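Local coordinates for protein PfhB2 (Pasteurella multocida, PDB 6U8T) that is probably a cysteine protease of the YopT type, the protease domain of a Pasteurella multocida toxin, at residues A6-E11 and K195-E200; K171-F174 and G180-T183. The protein carries 1 engineered substitution. All blocks are in the same frame, centred on the assembly; numbering follows the deposited sequence.

Contact 1. Residues A6-E11 and K195-E200; sequences AEYGGE and KEAFWE
Tyr8 reaches across from the end of a short helix to bring its hydroxyl to Glu196 and its CE2 to Ala197 of helix 187-201. Its CB points at that helix, and chi1 of -80°, with CG anti to the carbonyl carbon, carries the ring on toward it. Further out the ring divides its contacts. CE2 rests 3.7 Å from Ala197 CB, an apolar touch that comes in obliquely. On the other flank, CE1 lies 3.3 Å from Glu196 OE1, which sits at the ring edge and in its plane. The phenol oxygen then does two things: OH donates a hydrogen bond to Glu196 OE1 at 3.1 Å and lies 3.4 Å from Glu196 CB. The acceptor uses its anti lone pair, the one turned away from the second carboxylate oxygen. The Glu196 side chain, extended beyond CG, crosses the Tyr8 side chain at about a right angle, with ring and carboxylate planes 68° apart. The ring end thus meets a carboxylate oxygen and CB of exposed Glu196 and the methyl of buried Ala197. Behind Tyr8 a Schellman motif closes helix 4-7, Gly9 supplying the positive-phi residue and its N bonding to Ala6 O at 3.1 Å. The chain then runs through Gly10 into strand 11-15. Across the contact, residues 195-198 form a wider pi-type turn of helix 187-201. Lys195 and Trp199 of that helix hydrogen-bond to Ser133 and Ser128 of the second subunit, while Phe198 packs against the hairpin of strands 171-176 and 180-184.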
loop_
_atom_site.group_PDB
_atom_site.type_symbol
_atom_site.label_atom_id
_atom_site.label_comp_id
_atom_site.label_asym_id
_atom_site.label_seq_id
_atom_site.Cartn_x
_atom_site.Cartn_y
_atom_site.Cartn_z
ATOM N N ALA C 6 -21.812 0.109 19.846
ATOM C CA ALA C 6 -22.984 0.227 20.746
ATOM C C ALA C 6 -23.864 1.395 20.277
ATOM O O ALA C 6 -25.101 1.320 20.447
ATOM C CB ALA C 6 -22.536 0.383 22.179
ATOM N N GLU C 7 -23.253 2.418 19.683
ATOM C CA GLU C 7 -23.960 3.582 19.077
ATOM C C GLU C 7 -24.890 3.092 17.957
ATOM O O GLU C 7 -25.925 3.707 17.746
ATOM C CB GLU C 7 -22.926 4.640 18.644
ATOM C CG GLU C 7 -23.007 5.158 17.199
ATOM C CD GLU C 7 -23.057 6.668 17.040
ATOM O OE1 GLU C 7 -23.999 7.256 17.612
ATOM O OE2 GLU C 7 -22.175 7.233 16.341
ATOM N N TYR C 8 -24.499 2.044 17.237
ATOM C CA TYR C 8 -25.252 1.492 16.083
ATOM C C TYR C 8 -26.071 0.276 16.520
ATOM O O TYR C 8 -26.512 -0.486 15.641
ATOM C CB TYR C 8 -24.281 1.192 14.943
ATOM C CG TYR C 8 -23.913 2.423 14.163
ATOM C CD1 TYR C 8 -24.664 2.820 13.076
ATOM C CD2 TYR C 8 -22.853 3.226 14.558
ATOM C CE1 TYR C 8 -24.336 3.960 12.357
ATOM C CE2 TYR C 8 -22.513 4.369 13.856
ATOM C CZ TYR C 8 -23.268 4.743 12.760
ATOM O OH TYR C 8 -22.946 5.870 12.057
ATOM N N GLY C 9 -26.287 0.107 17.828
ATOM C CA GLY C 9 -27.189 -0.917 18.385
ATOM C C GLY C 9 -26.541 -2.285 18.460
ATOM O O GLY C 9 -27.266 -3.272 18.659
ATOM N N GLY C 10 -25.219 -2.354 18.324
ATOM C CA GLY C 10 -24.461 -3.615 18.427
ATOM C C GLY C 10 -23.859 -3.811 19.801
ATOM O O GLY C 10 -24.024 -2.944 20.636
ATOM N N GLU C 11 -23.168 -4.931 19.998
ATOM C CA GLU C 11 -22.388 -5.266 21.213
ATOM C C GLU C 11 -20.968 -5.717 20.818
ATOM O O GLU C 11 -20.820 -6.496 19.847
ATOM C CB GLU C 11 -23.130 -6.350 21.981
ATOM C CG GLU C 11 -22.598 -6.573 23.380
ATOM C CD GLU C 11 -22.922 -7.941 23.966
ATOM O OE1 GLU C 11 -22.224 -8.931 23.585
ATOM O OE2 GLU C 11 -23.865 -8.016 24.810
ATOM N N LYS C 195 -20.622 0.678 7.035
ATOM C CA LYS C 195 -20.490 1.730 5.994
ATOM C C LYS C 195 -20.209 3.095 6.632
ATOM O O LYS C 195 -19.399 3.820 6.082
ATOM C CB LYS C 195 -21.758 1.784 5.131
ATOM C CG LYS C 195 -22.055 0.499 4.364
ATOM C CD LYS C 195 -23.170 0.626 3.359
ATOM C CE LYS C 195 -23.106 -0.446 2.288
ATOM N NZ LYS C 195 -24.280 -0.387 1.386
ATOM N N GLU C 196 -20.852 3.438 7.745
ATOM C CA GLU C 196 -20.858 4.831 8.271
ATOM C C GLU C 196 -19.793 5.012 9.355
ATOM O O GLU C 196 -19.386 6.157 9.525
ATOM C CB GLU C 196 -22.223 5.216 8.825
ATOM C CG GLU C 196 -23.320 5.331 7.776
ATOM C CD GLU C 196 -24.722 5.469 8.378
ATOM O OE1 GLU C 196 -24.826 5.763 9.588
ATOM O OE2 GLU C 196 -25.724 5.234 7.659
ATOM N N ALA C 197 -19.349 3.945 10.029
ATOM C CA ALA C 197 -18.460 4.032 11.208
ATOM C C ALA C 197 -17.176 3.232 10.969
ATOM O O ALA C 197 -16.106 3.849 10.909
ATOM C CB ALA C 197 -19.189 3.569 12.435
ATOM N N PHE C 198 -17.273 1.915 10.793
ATOM C CA PHE C 198 -16.107 1.000 10.772
ATOM C C PHE C 198 -15.193 1.317 9.586
ATOM O O PHE C 198 -13.967 1.378 9.781
ATOM C CB PHE C 198 -16.528 -0.466 10.709
ATOM C CG PHE C 198 -15.383 -1.432 10.864
ATOM C CD1 PHE C 198 -14.687 -1.513 12.060
ATOM C CD2 PHE C 198 -14.986 -2.238 9.808
ATOM C CE1 PHE C 198 -13.618 -2.384 12.202
ATOM C CE2 PHE C 198 -13.915 -3.101 9.949
ATOM C CZ PHE C 198 -13.245 -3.183 11.149
ATOM N N TRP C 199 -15.749 1.489 8.387
ATOM C CA TRP C 199 -14.947 1.496 7.142
ATOM C C TRP C 199 -13.888 2.593 7.212
ATOM O O TRP C 199 -12.729 2.265 6.973
ATOM C CB TRP C 199 -15.863 1.632 5.934
ATOM C CG TRP C 199 -15.157 1.395 4.654
ATOM C CD1 TRP C 199 -15.101 2.254 3.607
ATOM C CD2 TRP C 199 -14.393 0.241 4.280
ATOM N NE1 TRP C 199 -14.348 1.722 2.590
ATOM C CE2 TRP C 199 -13.908 0.477 2.970
ATOM C CE3 TRP C 199 -14.097 -0.979 4.891
ATOM C CZ2 TRP C 199 -13.106 -0.444 2.294
ATOM C CZ3 TRP C 199 -13.316 -1.893 4.209
ATOM C CH2 TRP C 199 -12.825 -1.628 2.934
ATOM N N GLU C 200 -14.261 3.819 7.588
ATOM C CA GLU C 200 -13.322 4.958 7.766
ATOM C C GLU C 200 -12.453 4.755 9.010
ATOM O O GLU C 200 -11.238 4.816 8.881
ATOM C CB GLU C 200 -14.065 6.290 7.839
ATOM C CG GLU C 200 -14.266 6.911 6.468
ATOM C CD GLU C 200 -14.446 8.421 6.470
ATOM O OE1 GLU C 200 -15.246 8.915 7.303
ATOM O OE2 GLU C 200 -13.775 9.101 5.648
#

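Contact 2. Residues K171-F174 and G180-T183; sequences KVVF and GEMT
Phe174 and Met182 form the hydrogen-bonded antiparallel pair of a beta hairpin, each giving its N-H to the other's carbonyl. Phe174 N lies 2.8 Å from Met182 O, with 164° at the hydrogen. The return bond, Met182 N to Phe174 O at 2.9 Å, is straighter still, at 173°. Both donors approach nearly along the C=O axis. Weaker CA-H...O contacts line the seam: Val173 CA lies 3.4 Å from Met182 O, and similar approaches join Thr183 CA to Val172 O and Glu181 CA to Phe174 O. The apolar contacts divide between the two sheet faces. On one, Phe174 and Met182, the latter a selenomethionine, lie side by side; bends at chi2 and chi3 carry Met182 CE into the ring plane, 4.0 Å from Phe174 CD2 at the edge. On the other, the non-hydrogen-bonded neighbours Val173 and Thr183 run alongside each other. There CG1 of Val173, anti to the backbone N (chi1 -175°), meets Glu181 CG at 3.8 Å, while its other methyl turns to the Thr183 methyl. The polar ends look elsewhere: Thr183 OG1 bonds to Ser13 OG, and OE1 of the buried Glu181 receives hydrogen bonds from Tyr62 and Trp45 of the second subunit. Strands 171-176 and 180-184 are the inner two of a four-stranded antiparallel sheet, flanked by 160-168 and 11-15. Helix 187-201 covers the Phe174 and Met182 face with Trp193 and Phe198, and Trp45 of the second subunit packs on Val173 on the other face.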
loop_
_atom_site.group_PDB
_atom_site.type_symbol
_atom_site.label_atom_id
_atom_site.label_comp_id
_atom_site.label_asym_id
_atom_site.label_seq_id
_atom_site.Cartn_x
_atom_site.Cartn_y
_atom_site.Cartn_z
ATOM N N LYS C 171 -29.264 -12.050 12.883
ATOM C CA LYS C 171 -28.044 -11.942 13.728
ATOM C C LYS C 171 -26.798 -11.929 12.836
ATOM O O LYS C 171 -26.598 -12.887 12.066
ATOM C CB LYS C 171 -28.013 -13.070 14.771
ATOM C CG LYS C 171 -26.653 -13.485 15.311
ATOM C CD LYS C 171 -26.713 -14.020 16.735
ATOM C CE LYS C 171 -25.493 -14.843 17.092
ATOM N NZ LYS C 171 -24.933 -14.447 18.406
ATOM N N VAL C 172 -25.974 -10.895 12.976
ATOM C CA VAL C 172 -24.647 -10.780 12.298
ATOM C C VAL C 172 -23.552 -10.753 13.361
ATOM O O VAL C 172 -23.587 -9.869 14.226
ATOM C CB VAL C 172 -24.559 -9.544 11.384
ATOM C CG1 VAL C 172 -23.273 -9.566 10.576
ATOM C CG2 VAL C 172 -25.762 -9.432 10.465
ATOM N N VAL C 173 -22.645 -11.722 13.322
ATOM C CA VAL C 173 -21.413 -11.684 14.150
ATOM C C VAL C 173 -20.254 -11.357 13.213
ATOM O O VAL C 173 -20.070 -12.086 12.247
ATOM C CB VAL C 173 -21.196 -12.997 14.919
ATOM C CG1 VAL C 173 -20.000 -12.896 15.840
ATOM C CG2 VAL C 173 -22.431 -13.378 15.716
ATOM N N PHE C 174 -19.530 -10.263 13.468
ATOM C CA PHE C 174 -18.394 -9.793 12.642
ATOM C C PHE C 174 -17.115 -9.899 13.470
ATOM O O PHE C 174 -17.127 -9.469 14.624
ATOM C CB PHE C 174 -18.654 -8.365 12.173
ATOM C CG PHE C 174 -17.560 -7.804 11.303
ATOM C CD1 PHE C 174 -17.331 -8.323 10.044
ATOM C CD2 PHE C 174 -16.763 -6.766 11.740
ATOM C CE1 PHE C 174 -16.325 -7.811 9.236
ATOM C CE2 PHE C 174 -15.733 -6.280 10.952
ATOM C CZ PHE C 174 -15.534 -6.780 9.698
ATOM N N GLY C 180 -11.454 -7.223 17.272
ATOM C CA GLY C 180 -12.160 -8.231 18.083
ATOM C C GLY C 180 -13.465 -8.681 17.439
ATOM O O GLY C 180 -13.550 -8.698 16.212
ATOM N N GLU C 181 -14.453 -9.031 18.262
ATOM C CA GLU C 181 -15.740 -9.610 17.839
ATOM C C GLU C 181 -16.867 -8.662 18.221
ATOM O O GLU C 181 -16.907 -8.155 19.340
ATOM C CB GLU C 181 -15.876 -10.990 18.462
ATOM C CG GLU C 181 -17.065 -11.762 17.931
ATOM C CD GLU C 181 -17.290 -13.069 18.656
ATOM O OE1 GLU C 181 -16.425 -13.940 18.552
ATOM O OE2 GLU C 181 -18.306 -13.177 19.352
HETATM N N MSE C 182 -17.753 -8.420 17.253
HETATM C CA MSE C 182 -18.929 -7.590 17.436
HETATM C C MSE C 182 -20.172 -8.344 16.951
HETATM O O MSE C 182 -20.108 -9.143 16.012
HETATM C CB MSE C 182 -18.721 -6.296 16.650
HETATM C CG MSE C 182 -17.511 -5.503 17.054
HETATM SE SE MSE C 182 -15.909 -5.869 16.000
HETATM C CE MSE C 182 -15.633 -4.451 14.738
ATOM N N THR C 183 -21.298 -8.096 17.624
ATOM C CA THR C 183 -22.550 -8.762 17.305
ATOM C C THR C 183 -23.619 -7.699 17.063
ATOM O O THR C 183 -23.682 -6.735 17.852
ATOM C CB THR C 183 -22.977 -9.739 18.406
ATOM O OG1 THR C 183 -21.859 -10.581 18.699
ATOM C CG2 THR C 183 -24.160 -10.582 17.995
#

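The centres of contacts 1 and 2 are about 11 Å apart, and they touch both through strand 11-15 and through helix 187-201. Strand 11-15, which follows the Tyr8 turn, joins the hairpin edge through Glu11 O and Thr183 N, 2.8 Å apart and probably hydrogen-bonded. Helix 187-201, which follows strand 180-184 in the chain, brings Phe198 onto the sheet: its ring meets that of Phe174 edge-to-face, CE2 lying 3.8 Å from Phe174 CE2, and its CE1 is equally close to Met182 CE. Tyr8 in contact 1 therefore bridges the lead-in to an outer strand and the helix packed over the sheet of contact 2. Both regions also touch the second subunit.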